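Local coordinates for alginate lyase (Paenibacillus sp. FPU-7, PDB 6KFN), which probably cleaves the polysaccharide alginate by beta-elimination, as an alginate lyase built on a right-handed parallel beta-helix, at residues A[42-47]-A[78-83]; A[62-67]-A[87-92]; A[82-87]-A[107-112]; A[97-102]-A[120-125]. All coordinates share one frame; numbering follows the deposited sequence.

Interaction 1: A[42-47]-A[78-83]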
loop_
_atom_site.group_PDB
_atom_site.type_symbol
_atom_site.label_atom_id
_atom_site.label_comp_id
_atom_site.label_asym_id
_atom_site.label_seq_id
_atom_site.Cartn_x
_atom_site.Cartn_y
_atom_site.Cartn_z
ATOM N N GLU A 42 -3.574 18.468 -4.993
ATOM C CA GLU A 42 -2.372 19.049 -5.602
ATOM C C GLU A 42 -1.624 20.021 -4.690
ATOM O O GLU A 42 -0.403 20.126 -4.779
ATOM C CB GLU A 42 -2.708 19.776 -6.913
ATOM C CG GLU A 42 -3.246 18.894 -8.000
ATOM C CD GLU A 42 -3.585 19.573 -9.319
ATOM O OE1 GLU A 42 -3.707 20.812 -9.371
ATOM O OE2 GLU A 42 -3.749 18.862 -10.309
ATOM N N ALA A 43 -2.319 20.781 -3.879
ATOM C CA ALA A 43 -1.728 21.774 -3.002
ATOM C C ALA A 43 -0.914 21.071 -1.914
ATOM O O ALA A 43 -1.016 19.867 -1.731
ATOM C CB ALA A 43 -2.843 22.622 -2.373
ATOM N N SER A 44 -0.107 21.832 -1.197
ATOM C CA SER A 44 0.643 21.317 -0.072
ATOM C C SER A 44 0.270 22.018 1.216
ATOM O O SER A 44 0.167 23.254 1.278
ATOM C CB SER A 44 2.155 21.470 -0.270
ATOM O OG SER A 44 2.608 20.602 -1.292
ATOM N N GLY A 45 0.102 21.232 2.257
ATOM C CA GLY A 45 0.060 21.723 3.613
ATOM C C GLY A 45 1.474 21.785 4.211
ATOM O O GLY A 45 2.476 21.681 3.507
ATOM N N THR A 46 1.511 21.920 5.519
ATOM C CA THR A 46 2.719 21.819 6.337
ATOM C C THR A 46 2.407 20.925 7.520
ATOM O O THR A 46 1.252 20.604 7.790
ATOM C CB THR A 46 3.196 23.199 6.830
ATOM O OG1 THR A 46 2.253 23.609 7.802
ATOM C CG2 THR A 46 3.347 24.202 5.703
ATOM N N ALA A 47 3.422 20.599 8.317
ATOM C CA ALA A 47 3.157 19.827 9.530
ATOM C C ALA A 47 2.207 20.556 10.457
ATOM O O ALA A 47 1.363 19.948 11.121
ATOM C CB ALA A 47 4.463 19.472 10.241
ATOM N N THR A 78 -0.495 14.745 -5.179
ATOM C CA THR A 78 0.750 15.274 -5.695
ATOM C C THR A 78 1.328 16.368 -4.828
ATOM O O THR A 78 2.366 16.923 -5.188
ATOM C CB THR A 78 0.625 15.748 -7.148
ATOM O OG1 THR A 78 -0.445 16.683 -7.227
ATOM C CG2 THR A 78 0.368 14.595 -8.093
ATOM N N GLY A 79 0.703 16.677 -3.704
ATOM C CA GLY A 79 1.217 17.641 -2.749
ATOM C C GLY A 79 1.548 16.950 -1.429
ATOM O O GLY A 79 1.298 15.773 -1.211
ATOM N N ASP A 80 2.116 17.762 -0.534
ATOM C CA ASP A 80 2.602 17.272 0.740
ATOM C C ASP A 80 1.635 17.582 1.879
ATOM O O ASP A 80 0.820 18.501 1.799
ATOM C CB ASP A 80 3.955 17.936 1.085
ATOM C CG ASP A 80 5.058 17.629 0.114
ATOM O OD1 ASP A 80 4.979 16.669 -0.678
ATOM O OD2 ASP A 80 6.073 18.356 0.192
ATOM N N TYR A 81 1.743 16.819 2.971
ATOM C CA TYR A 81 1.049 17.145 4.215
ATOM C C TYR A 81 -0.474 17.175 4.031
ATOM O O TYR A 81 -1.153 18.101 4.483
ATOM C CB TYR A 81 1.591 18.433 4.851
ATOM C CG TYR A 81 2.938 18.248 5.493
ATOM C CD1 TYR A 81 3.033 17.588 6.736
ATOM C CD2 TYR A 81 4.095 18.720 4.926
ATOM C CE1 TYR A 81 4.218 17.391 7.375
ATOM C CE2 TYR A 81 5.356 18.500 5.595
ATOM C CZ TYR A 81 5.348 17.855 6.795
ATOM O OH TYR A 81 6.562 17.664 7.448
ATOM N N TRP A 82 -0.987 16.095 3.448
ATOM C CA TRP A 82 -2.397 15.774 3.475
ATOM C C TRP A 82 -2.667 14.715 4.535
ATOM O O TRP A 82 -1.923 13.742 4.638
ATOM C CB TRP A 82 -2.881 15.218 2.111
ATOM C CG TRP A 82 -2.905 16.254 1.036
ATOM C CD1 TRP A 82 -1.804 16.788 0.407
ATOM C CD2 TRP A 82 -4.059 16.949 0.533
ATOM N NE1 TRP A 82 -2.196 17.746 -0.483
ATOM C CE2 TRP A 82 -3.569 17.893 -0.409
ATOM C CE3 TRP A 82 -5.438 16.850 0.762
ATOM C CZ2 TRP A 82 -4.415 18.714 -1.120
ATOM C CZ3 TRP A 82 -6.271 17.679 0.042
ATOM C CH2 TRP A 82 -5.754 18.600 -0.870
ATOM N N ASN A 83 -3.767 14.881 5.264
ATOM C CA ASN A 83 -4.368 13.846 6.110
ATOM C C ASN A 83 -5.644 13.386 5.428
ATOM O O ASN A 83 -6.554 14.181 5.207
ATOM C CB ASN A 83 -4.688 14.390 7.489
ATOM C CG ASN A 83 -3.436 14.736 8.295
ATOM O OD1 ASN A 83 -2.325 14.280 7.968
ATOM N ND2 ASN A 83 -3.610 15.482 9.371
HETATM O O HOH W 1 0.753 19.173 -7.175
#
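Tyr81 lays one ring face against the backbone of residues 45-47, and its side chain can be followed outward along that chain. Its CB meets the carbonyl carbon of Gly45, and from there CG faces the peptide of Thr46, with Tyr81 CG 3.4 Å from Thr46 C. Farther out, Ala47 N sits over the centre of the ring, 3.3 Å from its plane. Tyr81 CE1 reaches Ala47 CA at 3.4 Å, and Tyr81 OH ends beside the methyl of Ala47. The ring is thus packed against peptide planes more than against side chains, and His103 stacks with it as well. At the start of the contact Trp82 works differently: its indole presents an edge, and Trp82 NE1 donates to Ala43 O at 2.7 Å, with the carbonyl oxygen close to the ring plane. CG anti to the carbonyl carbon (chi1 -70°) swings the indole back toward Ala43. Between the two aromatics, Asp80 N gives an almost straight bond (173°) to Ser44 OG, 3.0 Å away, and Gly45 N returns one to Asp80 O at 2.9 Å. At the outer end a water joins Glu42 O to Thr78 OG1. These are neighbouring turns of the beta-helix held together outside regular strand pairing. The chemistry implies a loop fixed chiefly through its backbone: indole, serine hydroxyl and main chain supply the polar grip, the tyrosine most of the apolar contact.

Interaction 2: A[62-67]-A[87-92]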
loop_
_atom_site.group_PDB
_atom_site.type_symbol
_atom_site.label_atom_id
_atom_site.label_comp_id
_atom_site.label_asym_id
_atom_site.label_seq_id
_atom_site.Cartn_x
_atom_site.Cartn_y
_atom_site.Cartn_z
ATOM N N ALA A 62 -18.073 8.339 3.811
ATOM C CA ALA A 62 -18.077 8.841 2.452
ATOM C C ALA A 62 -17.208 7.965 1.554
ATOM O O ALA A 62 -16.189 7.425 1.987
ATOM C CB ALA A 62 -17.573 10.285 2.446
ATOM N N VAL A 63 -17.601 7.887 0.289
ATOM C CA VAL A 63 -16.945 7.069 -0.719
ATOM C C VAL A 63 -16.431 7.952 -1.843
ATOM O O VAL A 63 -17.191 8.748 -2.402
ATOM C CB VAL A 63 -17.903 6.036 -1.328
ATOM C CG1 VAL A 63 -17.188 5.184 -2.383
ATOM C CG2 VAL A 63 -18.525 5.136 -0.251
ATOM N N LEU A 64 -15.146 7.801 -2.190
ATOM C CA LEU A 64 -14.603 8.359 -3.410
ATOM C C LEU A 64 -14.568 7.254 -4.457
ATOM O O LEU A 64 -13.865 6.265 -4.300
ATOM C CB LEU A 64 -13.188 8.925 -3.221
ATOM C CG LEU A 64 -12.991 9.935 -2.110
ATOM C CD1 LEU A 64 -11.587 10.499 -2.176
ATOM C CD2 LEU A 64 -14.011 11.031 -2.173
ATOM N N SER A 65 -15.391 7.410 -5.511
ATOM C CA SER A 65 -15.444 6.426 -6.578
ATOM C C SER A 65 -14.914 7.008 -7.877
ATOM O O SER A 65 -15.256 8.152 -8.222
ATOM C CB SER A 65 -16.858 5.972 -6.819
ATOM O OG SER A 65 -16.884 4.992 -7.859
ATOM N N GLY A 66 -14.123 6.237 -8.629
ATOM C CA GLY A 66 -13.882 6.600 -10.011
ATOM C C GLY A 66 -15.080 6.277 -10.881
ATOM O O GLY A 66 -16.135 5.835 -10.426
ATOM N N TYR A 67 -14.885 6.477 -12.179
ATOM C CA TYR A 67 -15.922 6.211 -13.168
ATOM C C TYR A 67 -15.942 4.781 -13.654
ATOM O O TYR A 67 -16.980 4.337 -14.163
ATOM C CB TYR A 67 -15.690 7.082 -14.382
ATOM C CG TYR A 67 -15.744 8.546 -14.062
ATOM C CD1 TYR A 67 -16.961 9.167 -13.849
ATOM C CD2 TYR A 67 -14.590 9.308 -13.990
ATOM C CE1 TYR A 67 -17.045 10.512 -13.580
ATOM C CE2 TYR A 67 -14.641 10.652 -13.707
ATOM C CZ TYR A 67 -15.882 11.259 -13.517
ATOM O OH TYR A 67 -15.953 12.605 -13.238
ATOM N N LEU A 87 -12.191 7.420 4.862
ATOM C CA LEU A 87 -12.875 7.354 3.585
ATOM C C LEU A 87 -12.798 5.958 2.981
ATOM O O LEU A 87 -11.849 5.214 3.203
ATOM C CB LEU A 87 -12.216 8.331 2.610
ATOM C CG LEU A 87 -12.375 9.814 3.008
ATOM C CD1 LEU A 87 -11.455 10.690 2.187
ATOM C CD2 LEU A 87 -13.773 10.260 2.787
ATOM N N LYS A 88 -13.782 5.670 2.159
ATOM C CA LYS A 88 -13.736 4.540 1.238
ATOM C C LYS A 88 -13.280 5.030 -0.132
ATOM O O LYS A 88 -13.636 6.150 -0.549
ATOM C CB LYS A 88 -15.125 3.899 1.138
ATOM C CG LYS A 88 -15.615 3.277 2.418
ATOM C CD LYS A 88 -17.050 2.749 2.349
ATOM C CE LYS A 88 -17.451 1.972 3.542
ATOM N NZ LYS A 88 -18.859 1.495 3.359
ATOM N N MET A 89 -12.519 4.201 -0.837
ATOM C CA MET A 89 -12.061 4.494 -2.185
ATOM C C MET A 89 -12.312 3.258 -3.048
ATOM O O MET A 89 -11.907 2.157 -2.675
ATOM C CB MET A 89 -10.557 4.842 -2.261
ATOM C CG MET A 89 -10.124 6.202 -1.726
ATOM S SD MET A 89 -9.927 6.228 0.040
ATOM C CE MET A 89 -9.322 7.948 0.235
ATOM N N THR A 90 -12.950 3.446 -4.191
ATOM C CA THR A 90 -13.330 2.333 -5.027
ATOM C C THR A 90 -13.454 2.739 -6.475
ATOM O O THR A 90 -13.439 3.916 -6.823
ATOM C CB THR A 90 -14.651 1.745 -4.488
ATOM O OG1 THR A 90 -14.907 0.470 -5.079
ATOM C CG2 THR A 90 -15.865 2.618 -4.754
ATOM N N GLY A 91 -13.649 1.723 -7.328
ATOM C CA GLY A 91 -14.209 2.003 -8.632
ATOM C C GLY A 91 -13.299 2.705 -9.622
ATOM O O GLY A 91 -13.766 3.510 -10.449
ATOM N N ALA A 92 -12.022 2.415 -9.577
ATOM C CA ALA A 92 -11.027 3.035 -10.434
ATOM C C ALA A 92 -9.918 2.044 -10.693
ATOM O O ALA A 92 -9.786 1.025 -10.022
ATOM C CB ALA A 92 -10.472 4.303 -9.807
#
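Val63 and Thr90 fit together diagonally across two parallel strands: Val63 CG1 comes to 3.7 Å from Thr90 CG2, while its other methyl, CG2, rests on the aliphatic part of Lys88, with Val63 CG2 3.8 Å from Lys88 CD. The valine is therefore a bump set between two side chains of the neighbouring strand. Its torsion (CG1 anti to the backbone N, chi1 -180°) spreads one methyl toward each. Thr90 CG2 also approaches Ser65, so the threonine methyl fills the hollow between Val63 and Ser65, and Thr90 OG1 hydrogen-bonds to Tyr112 O on the next strand but one from Val63. The lysine is extended beyond CG, and its tip runs away from the valine. On the other face of the sheet Leu64 and Met89 lie side by side, though the methionine has two conformations and the approach of its end is tentative. Leu87 CD2 packs on Ala62 CB at 3.8 Å, and Leu29 of an earlier strand adds to this buried layer. Where the chain turns the corner, two glycines let the backbones close up: Gly66 C lies 3.1 Å from Gly91 O. Regular parallel pairing joins the strands, 17° apart in direction. Lys88 N to Ala62 O is almost straight at 174°, and Leu64 N bonds to Lys88 O at 2.8 Å. This is the stacking of successive coils in a parallel beta-helix. Its chemistry implies a strip of main-chain bonds between two unlike surfaces, one of leucine and methionine turned inward, the other of valine, serine, threonine and lysine.

Interaction 3: A[82-87]-A[107-112]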
loop_
_atom_site.group_PDB
_atom_site.type_symbol
_atom_site.label_atom_id
_atom_site.label_comp_id
_atom_site.label_asym_id
_atom_site.label_seq_id
_atom_site.Cartn_x
_atom_site.Cartn_y
_atom_site.Cartn_z
ATOM N N TRP A 82 -0.987 16.095 3.448
ATOM C CA TRP A 82 -2.397 15.774 3.475
ATOM C C TRP A 82 -2.667 14.715 4.535
ATOM O O TRP A 82 -1.923 13.742 4.638
ATOM C CB TRP A 82 -2.881 15.218 2.111
ATOM C CG TRP A 82 -2.905 16.254 1.036
ATOM C CD1 TRP A 82 -1.804 16.788 0.407
ATOM C CD2 TRP A 82 -4.059 16.949 0.533
ATOM N NE1 TRP A 82 -2.196 17.746 -0.483
ATOM C CE2 TRP A 82 -3.569 17.893 -0.409
ATOM C CE3 TRP A 82 -5.438 16.850 0.762
ATOM C CZ2 TRP A 82 -4.415 18.714 -1.120
ATOM C CZ3 TRP A 82 -6.271 17.679 0.042
ATOM C CH2 TRP A 82 -5.754 18.600 -0.870
ATOM N N ASN A 83 -3.767 14.881 5.264
ATOM C CA ASN A 83 -4.368 13.846 6.110
ATOM C C ASN A 83 -5.644 13.386 5.428
ATOM O O ASN A 83 -6.554 14.181 5.207
ATOM C CB ASN A 83 -4.688 14.390 7.489
ATOM C CG ASN A 83 -3.436 14.736 8.295
ATOM O OD1 ASN A 83 -2.325 14.280 7.968
ATOM N ND2 ASN A 83 -3.610 15.482 9.371
ATOM N N ILE A 84 -5.648 12.118 5.042
ATOM C CA ILE A 84 -6.747 11.483 4.313
ATOM C C ILE A 84 -7.325 10.438 5.249
ATOM O O ILE A 84 -6.646 9.456 5.557
ATOM C CB ILE A 84 -6.219 10.863 3.005
ATOM C CG1 ILE A 84 -5.545 11.925 2.134
ATOM C CG2 ILE A 84 -7.346 10.171 2.267
ATOM C CD1 ILE A 84 -4.606 11.382 1.103
ATOM N N THR A 85 -8.552 10.668 5.752
ATOM C CA THR A 85 -9.018 9.968 6.939
ATOM C C THR A 85 -10.437 9.461 6.766
ATOM O O THR A 85 -11.348 10.217 6.437
ATOM C CB THR A 85 -8.961 10.915 8.159
ATOM O OG1 THR A 85 -7.643 11.444 8.248
ATOM C CG2 THR A 85 -9.340 10.181 9.414
ATOM N N GLY A 86 -10.639 8.177 7.088
ATOM C CA GLY A 86 -11.981 7.663 7.258
ATOM C C GLY A 86 -12.791 7.497 6.013
ATOM O O GLY A 86 -13.998 7.392 6.101
ATOM N N LEU A 87 -12.191 7.420 4.862
ATOM C CA LEU A 87 -12.875 7.354 3.585
ATOM C C LEU A 87 -12.798 5.958 2.981
ATOM O O LEU A 87 -11.849 5.214 3.203
ATOM C CB LEU A 87 -12.216 8.331 2.610
ATOM C CG LEU A 87 -12.375 9.814 3.008
ATOM C CD1 LEU A 87 -11.455 10.690 2.187
ATOM C CD2 LEU A 87 -13.773 10.260 2.787
ATOM N N ASP A 107 -5.392 7.180 6.989
ATOM C CA ASP A 107 -5.793 6.531 8.233
ATOM C C ASP A 107 -7.272 6.171 8.142
ATOM O O ASP A 107 -8.087 7.013 7.784
ATOM C CB ASP A 107 -5.511 7.511 9.387
ATOM C CG ASP A 107 -5.578 6.922 10.776
ATOM O OD1 ASP A 107 -6.079 5.818 10.968
ATOM O OD2 ASP A 107 -4.988 7.586 11.684
ATOM N N GLY A 108 -7.623 4.925 8.465
ATOM C CA GLY A 108 -9.023 4.555 8.528
ATOM C C GLY A 108 -9.653 4.402 7.168
ATOM O O GLY A 108 -10.865 4.620 7.031
ATOM N N LEU A 109 -8.882 4.023 6.151
ATOM C CA LEU A 109 -9.382 3.903 4.803
ATOM C C LEU A 109 -9.835 2.480 4.497
ATOM O O LEU A 109 -9.319 1.502 5.038
ATOM C CB LEU A 109 -8.314 4.324 3.796
ATOM C CG LEU A 109 -7.674 5.693 4.048
ATOM C CD1 LEU A 109 -6.815 6.073 2.867
ATOM C CD2 LEU A 109 -8.725 6.768 4.304
ATOM N N GLU A 110 -10.779 2.388 3.576
ATOM C CA GLU A 110 -11.238 1.115 3.033
ATOM C C GLU A 110 -11.165 1.239 1.516
ATOM O O GLU A 110 -11.912 2.035 0.944
ATOM C CB GLU A 110 -12.652 0.812 3.535
ATOM C CG GLU A 110 -13.180 -0.529 3.108
ATOM C CD GLU A 110 -14.615 -0.823 3.531
ATOM O OE1 GLU A 110 -15.162 -0.106 4.368
ATOM O OE2 GLU A 110 -15.180 -1.784 2.976
ATOM N N ILE A 111 -10.247 0.483 0.891
ATOM C CA ILE A 111 -9.906 0.656 -0.515
ATOM C C ILE A 111 -10.175 -0.683 -1.198
ATOM O O ILE A 111 -9.597 -1.698 -0.789
ATOM C CB ILE A 111 -8.441 1.075 -0.683
ATOM C CG1 ILE A 111 -8.180 2.369 0.094
ATOM C CG2 ILE A 111 -8.077 1.182 -2.152
ATOM C CD1 ILE A 111 -6.737 2.766 0.152
ATOM N N TYR A 112 -11.062 -0.694 -2.195
ATOM C CA TYR A 112 -11.534 -1.974 -2.708
ATOM C C TYR A 112 -12.136 -1.813 -4.086
ATOM O O TYR A 112 -12.585 -0.737 -4.492
ATOM C CB TYR A 112 -12.604 -2.579 -1.745
ATOM C CG TYR A 112 -13.807 -1.667 -1.556
ATOM C CD1 TYR A 112 -13.752 -0.618 -0.641
ATOM C CD2 TYR A 112 -14.955 -1.775 -2.324
ATOM C CE1 TYR A 112 -14.765 0.273 -0.475
ATOM C CE2 TYR A 112 -16.028 -0.835 -2.157
ATOM C CZ TYR A 112 -15.885 0.186 -1.222
ATOM O OH TYR A 112 -16.855 1.159 -0.972
HETATM O O HOH W 2 -13.388 4.006 5.888
#
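Leu109 drives its CD2 methyl into the bend of residues 84-87, the compact part of this contact. Leu109 CD2 lies 3.6 Å from both Ile84 O and Leu87 N, so it packs on the inner curve of the backbone. CG anti to the carbonyl carbon (chi1 -52°) directs the leucine this way. Its second methyl, CD1, approaches the branch methyl of Ile84 more loosely, in one of the two conformations of the isoleucine. Main-chain bonds hold the two bends in step. Asp107 N donates to Ile84 O at 3.0 Å, Gly86 N to Asp107 O at 2.9 Å, and beyond the corner Glu110 N to Leu87 O at 3.0 Å. At the corner itself Gly86 and Gly108 pair, both with positive phi; Gly86 CA comes to 3.2 Å from Gly108 O in a C-H...O contact. The outer side is looser and wetter. A water takes part there, donating to Gly108 O at 2.8 Å and only weakly to Leu87 O. Thr85 and Asp107 share this side without their side chains meeting closely, and the carboxylate of Asp107 pairs instead with Arg131 in a salt bridge. Matching glycine bends on consecutive coils thus turn the beta-helix from one face to the next. Strand 82-85 runs between strands 51-55 and 105-107, while Met89 of strand 88-92 lies on the inner side.

Interaction 4: A[97-102]-A[120-125]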
loop_
_atom_site.group_PDB
_atom_site.type_symbol
_atom_site.label_atom_id
_atom_site.label_comp_id
_atom_site.label_asym_id
_atom_site.label_seq_id
_atom_site.Cartn_x
_atom_site.Cartn_y
_atom_site.Cartn_z
ATOM N N MET A 97 -3.060 7.023 -5.737
ATOM C CA MET A 97 -1.750 7.190 -6.345
ATOM C C MET A 97 -1.126 8.433 -5.746
ATOM O O MET A 97 -1.754 9.494 -5.740
ATOM C CB MET A 97 -1.878 7.351 -7.867
ATOM C CG MET A 97 -0.553 7.584 -8.601
ATOM S SD MET A 97 0.595 6.194 -8.594
ATOM C CE MET A 97 -0.283 5.076 -9.630
ATOM N N LEU A 98 0.111 8.308 -5.246
ATOM C CA LEU A 98 0.906 9.440 -4.765
ATOM C C LEU A 98 2.083 9.622 -5.700
ATOM O O LEU A 98 2.830 8.685 -5.929
ATOM C CB LEU A 98 1.401 9.176 -3.343
ATOM C CG LEU A 98 0.176 8.832 -2.432
ATOM C CD1 LEU A 98 -0.106 7.360 -2.246
ATOM C CD2 LEU A 98 0.535 9.474 -1.080
ATOM N N ASP A 99 2.217 10.822 -6.267
ATOM C CA ASP A 99 3.372 11.209 -7.075
ATOM C C ASP A 99 4.048 12.387 -6.383
ATOM O O ASP A 99 3.414 13.422 -6.156
ATOM C CB ASP A 99 3.041 11.594 -8.502
ATOM C CG ASP A 99 3.044 10.463 -9.494
ATOM O OD1 ASP A 99 3.765 9.472 -9.280
ATOM O OD2 ASP A 99 2.427 10.643 -10.586
ATOM N N HIS A 100 5.339 12.223 -6.070
ATOM C CA HIS A 100 6.124 13.267 -5.408
ATOM C C HIS A 100 5.361 13.919 -4.264
ATOM O O HIS A 100 5.393 15.131 -4.086
ATOM C CB HIS A 100 6.749 14.267 -6.381
ATOM C CG HIS A 100 5.793 14.948 -7.293
ATOM N ND1 HIS A 100 4.945 15.957 -6.891
ATOM C CD2 HIS A 100 5.560 14.736 -8.609
ATOM C CE1 HIS A 100 4.235 16.338 -7.935
ATOM N NE2 HIS A 100 4.585 15.628 -8.984
ATOM N N ALA A 101 4.719 13.081 -3.462
ATOM C CA ALA A 101 3.912 13.505 -2.321
ATOM C C ALA A 101 4.573 12.991 -1.050
ATOM O O ALA A 101 4.984 11.837 -0.991
ATOM C CB ALA A 101 2.495 12.958 -2.446
ATOM N N ASN A 102 4.648 13.855 -0.041
ATOM C CA ASN A 102 5.449 13.571 1.127
ATOM C C ASN A 102 4.674 13.935 2.394
ATOM O O ASN A 102 3.903 14.902 2.411
ATOM C CB ASN A 102 6.761 14.364 1.123
ATOM C CG ASN A 102 7.561 14.094 -0.130
ATOM O OD1 ASN A 102 8.308 13.149 -0.193
ATOM N ND2 ASN A 102 7.303 14.855 -1.190
ATOM N N HIS A 120 -0.304 3.290 -4.336
ATOM C CA HIS A 120 1.003 3.322 -4.976
ATOM C C HIS A 120 1.740 4.590 -4.567
ATOM O O HIS A 120 1.271 5.699 -4.816
ATOM C CB HIS A 120 0.839 3.262 -6.474
ATOM C CG HIS A 120 2.096 2.999 -7.260
ATOM N ND1 HIS A 120 2.031 2.396 -8.471
ATOM C CD2 HIS A 120 3.422 3.179 -7.008
ATOM C CE1 HIS A 120 3.246 2.277 -8.984
ATOM N NE2 HIS A 120 4.102 2.784 -8.129
ATOM N N PHE A 121 2.892 4.415 -3.899
ATOM C CA PHE A 121 3.805 5.514 -3.574
ATOM C C PHE A 121 4.807 5.639 -4.727
ATOM O O PHE A 121 5.601 4.723 -4.941
ATOM C CB PHE A 121 4.574 5.231 -2.289
ATOM C CG PHE A 121 3.701 5.007 -1.078
ATOM C CD1 PHE A 121 3.238 6.069 -0.362
ATOM C CD2 PHE A 121 3.360 3.743 -0.668
ATOM C CE1 PHE A 121 2.446 5.892 0.754
ATOM C CE2 PHE A 121 2.570 3.546 0.444
ATOM C CZ PHE A 121 2.109 4.645 1.176
ATOM N N ARG A 122 4.739 6.728 -5.496
ATOM C CA ARG A 122 5.510 6.818 -6.740
ATOM C C ARG A 122 6.254 8.137 -6.822
ATOM O O ARG A 122 5.921 9.143 -6.176
ATOM C CB ARG A 122 4.547 6.622 -7.934
ATOM C CG ARG A 122 5.224 6.294 -9.255
ATOM C CD ARG A 122 4.250 5.946 -10.360
ATOM N NE ARG A 122 3.491 7.125 -10.765
ATOM C CZ ARG A 122 2.547 7.103 -11.695
ATOM N NH1 ARG A 122 2.260 5.997 -12.357
ATOM N NH2 ARG A 122 1.879 8.217 -11.980
ATOM N N ASP A 123 7.264 8.147 -7.698
ATOM C CA ASP A 123 7.938 9.383 -8.089
ATOM C C ASP A 123 8.435 10.156 -6.869
ATOM O O ASP A 123 8.172 11.332 -6.682
ATOM C CB ASP A 123 7.060 10.244 -8.999
ATOM C CG ASP A 123 7.806 11.336 -9.709
ATOM O OD1 ASP A 123 9.022 11.207 -9.907
ATOM O OD2 ASP A 123 7.151 12.319 -10.119
ATOM N N GLY A 124 9.209 9.445 -6.035
ATOM C CA GLY A 124 9.867 10.098 -4.911
ATOM C C GLY A 124 9.001 10.293 -3.679
ATOM O O GLY A 124 9.488 10.866 -2.704
ATOM N N SER A 125 7.766 9.825 -3.683
ATOM C CA SER A 125 6.868 10.028 -2.544
ATOM C C SER A 125 7.431 9.358 -1.310
ATOM O O SER A 125 7.580 8.131 -1.291
ATOM C CB SER A 125 5.497 9.407 -2.856
ATOM O OG SER A 125 4.814 10.121 -3.863
HETATM O O HOH W 3 4.719 12.248 -11.744
HETATM O O HOH W 4 8.789 13.676 -3.443
HETATM O O HOH W 5 10.943 13.130 -1.283
#
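Arg122 starts with CG anti to the backbone N (chi1 -163°) and then bends at chi3 (69°), which turns its guanidinium back along Asp99. The grip is side-on: Arg122 NE donates to Asp99 OD1 at 2.8 Å and Arg122 NH2 to Asp99 OD2 at 2.9 Å, each oxygen met on its syn side. The two planes are nearly coplanar, 20° apart, and the two bonds fix the rotation of both groups. Met97, also bent, lays its sulfur over one guanidinium face, with Met97 SD 3.7 Å from Arg122 NE. Met97 SD also reaches His120 CB at 3.6 Å. Past the strand ends, Ser125 OG accepts from Ala101 N at 3.0 Å and donates to Arg122 O at 2.7 Å. That carbonyl also takes bonds from His100 N and Ser125 N, so three donors gather on one oxygen where the type I' turn of residues 122-125 begins. On the opposite face Leu98 lies beside Phe121, though the leucine has two conformations. Tyr76 adds a hydrogen bond to Asp99 OD2, and Tyr161 a cation-pi contact to Arg122. Strands 94-99 and 119-122 are neighbours in one parallel sheet, a face of the beta-helix, flanked by 73-77 and 149-151.

How the interactions relate
The four contacts join successive coils in the N-terminal half of the right-handed beta-helix. Interactions 1 and 3 both use strand 82-85, their centres about 15 Å apart. Interactions 2 and 3, with centres about 11 Å apart, share Leu87, where the chain passes into strand 88-92, and touch again through Met89 N and Glu110 O. Interaction 4 lies on another sheet; its centre is about 12 Å from that of interaction 1, which it meets through Asn102, bonded to Tyr81 N and Asp80. Along the chain, interaction 1 closes before interaction 4 opens, whereas the segments of interactions 2 and 3 alternate, as do those of 3 and 4. Such coil-to-coil contacts, on several faces and at a corner, build the elongated solenoid.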